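Local coordinates for hypothetical protein (PDB 4M8R) that is of unknown function but joins an N-terminal Ig-like domain to a WD40-like domain that probably folds as a beta-propeller, at residues T24-P27 with G28-V31. Numbering follows the deposited sequence.
Sequences TVKP and GDIV
D29 and K26 face each other across a tight reversal of the chain and are joined by two hydrogen bonds. D29 N donates to K26 O at 3.0 Å, the closing bond of a type II beta turn whose corners are P27 and G28. In return, K26 N donates to D29 OD2, also at 3.0 Å and nearly straight (160°), reaching the carboxylate oxygen from well above the carboxylate plane. The D29 side chain can make this bond because CG lies anti to its own carbonyl carbon (chi1 -78°), which carries the carboxylate back over the K26 backbone. K26 CB lies 3.5 Å from D29 OD2, whereas K26 NZ stays 5.0 Å from that oxygen, so opposite charges are near without a salt bridge. G28 has a positive phi, at which a CB would collide with P27 O; the third turn position therefore suits glycine. Shortening D29 to an alanine removes OD2, which is likely to leave K26 N without its carboxylate acceptor, although the turn's backbone bond could persist. Beyond the turn, V25 CG1 meets V31 CG2 at 4.1 Å, the two side chains crossing at about a right angle. The turn links strand 24-25, which runs parallel to strand 99-108, V25 making backbone bonds with L107 and with A109 just past that strand's end, to strand 30-36, where V31 pairs with I79 of strand 76-80, within the N-terminal domain, Ig-like by family.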
ATOM      1  N   THR A  24      12.642  -4.076  33.559  1.00 41.73           N
ATOM      2  CA  THR A  24      11.425  -4.144  32.779  1.00 41.40           C
ATOM      3  C   THR A  24      10.341  -3.318  33.475  1.00 40.52           C
ATOM      4  O   THR A  24      10.101  -3.473  34.672  1.00 40.94           O
ATOM      5  CB  THR A  24      10.965  -5.603  32.588  1.00 43.79           C
ATOM      6  OG1 THR A  24      11.971  -6.322  31.862  1.00 45.14           O
ATOM      7  CG2 THR A  24       9.650  -5.663  31.807  1.00 44.06           C
ATOM      8  N   VAL A  25       9.701  -2.438  32.720  1.00 38.64           N
ATOM      9  CA  VAL A  25       8.634  -1.599  33.252  1.00 39.92           C
ATOM     10  C   VAL A  25       7.392  -1.759  32.383  1.00 40.78           C
ATOM     11  O   VAL A  25       7.485  -2.224  31.255  1.00 41.76           O
ATOM     12  CB  VAL A  25       9.060  -0.115  33.326  1.00 40.26           C
ATOM     13  CG1 VAL A  25      10.231   0.048  34.278  1.00 40.74           C
ATOM     14  CG2 VAL A  25       9.427   0.433  31.954  1.00 38.92           C
ATOM     15  N   LYS A  26       6.232  -1.392  32.914  1.00 43.55           N
ATOM     16  CA  LYS A  26       4.968  -1.567  32.193  1.00 44.39           C
ATOM     17  C   LYS A  26       4.412  -0.234  31.699  1.00 41.45           C
ATOM     18  O   LYS A  26       4.602   0.796  32.340  1.00 40.71           O
ATOM     19  CB  LYS A  26       3.936  -2.256  33.088  1.00 48.49           C
ATOM     20  CG  LYS A  26       4.230  -3.730  33.337  1.00 55.52           C
ATOM     21  CD  LYS A  26       3.334  -4.322  34.419  1.00 62.68           C
ATOM     22  CE  LYS A  26       3.728  -3.833  35.807  1.00 71.69           C
ATOM     23  NZ  LYS A  26       3.230  -4.731  36.889  1.00 80.98           N
ATOM     24  N   PRO A  27       3.719  -0.250  30.552  1.00 37.50           N
ATOM     25  CA  PRO A  27       2.962   0.921  30.146  1.00 36.83           C
ATOM     26  C   PRO A  27       2.046   1.399  31.263  1.00 37.32           C
ATOM     27  O   PRO A  27       1.347   0.589  31.865  1.00 38.47           O
ATOM     28  CB  PRO A  27       2.139   0.407  28.965  1.00 36.00           C
ATOM     29  CG  PRO A  27       2.985  -0.652  28.369  1.00 35.29           C
ATOM     30  CD  PRO A  27       3.701  -1.302  29.523  1.00 36.72           C
ATOM     31  N   GLY A  28       2.062   2.701  31.540  1.00 37.75           N
ATOM     32  CA  GLY A  28       1.284   3.275  32.640  1.00 39.49           C
ATOM     33  C   GLY A  28       2.070   3.469  33.931  1.00 40.91           C
ATOM     34  O   GLY A  28       1.636   4.224  34.800  1.00 41.63           O
ATOM     35  N   ASP A  29       3.200   2.772  34.071  1.00 41.57           N
ATOM     36  CA  ASP A  29       4.066   2.903  35.246  1.00 42.25           C
ATOM     37  C   ASP A  29       4.728   4.265  35.295  1.00 42.71           C
ATOM     38  O   ASP A  29       4.896   4.928  34.265  1.00 43.64           O
ATOM     39  CB  ASP A  29       5.192   1.851  35.238  1.00 42.24           C
ATOM     40  CG  ASP A  29       4.731   0.477  35.678  1.00 44.27           C
ATOM     41  OD1 ASP A  29       3.552   0.320  36.070  1.00 46.09           O
ATOM     42  OD2 ASP A  29       5.578  -0.450  35.657  1.00 45.90           O
ATOM     43  N   ILE A  30       5.115   4.660  36.502  1.00 43.79           N
ATOM     44  CA  ILE A  30       5.926   5.844  36.721  1.00 43.78           C
ATOM     45  C   ILE A  30       7.397   5.451  36.777  1.00 41.19           C
ATOM     46  O   ILE A  30       7.780   4.581  37.556  1.00 43.17           O
ATOM     47  CB  ILE A  30       5.568   6.520  38.058  1.00 48.34           C
ATOM     48  CG1 ILE A  30       4.098   6.953  38.083  1.00 49.41           C
ATOM     49  CG2 ILE A  30       6.479   7.714  38.317  1.00 50.17           C
ATOM     50  CD1 ILE A  30       3.738   7.979  37.029  1.00 48.39           C
ATOM     51  N   VAL A  31       8.213   6.093  35.952  1.00 38.12           N
ATOM     52  CA  VAL A  31       9.664   5.928  35.996  1.00 38.17           C
ATOM     53  C   VAL A  31      10.291   7.196  36.570  1.00 39.62           C
ATOM     54  O   VAL A  31       9.848   8.302  36.268  1.00 40.07           O
ATOM     55  CB  VAL A  31      10.218   5.625  34.591  1.00 36.82           C
ATOM     56  CG1 VAL A  31      11.714   5.893  34.499  1.00 37.08           C
ATOM     57  CG2 VAL A  31       9.904   4.184  34.221  1.00 36.84           C
TER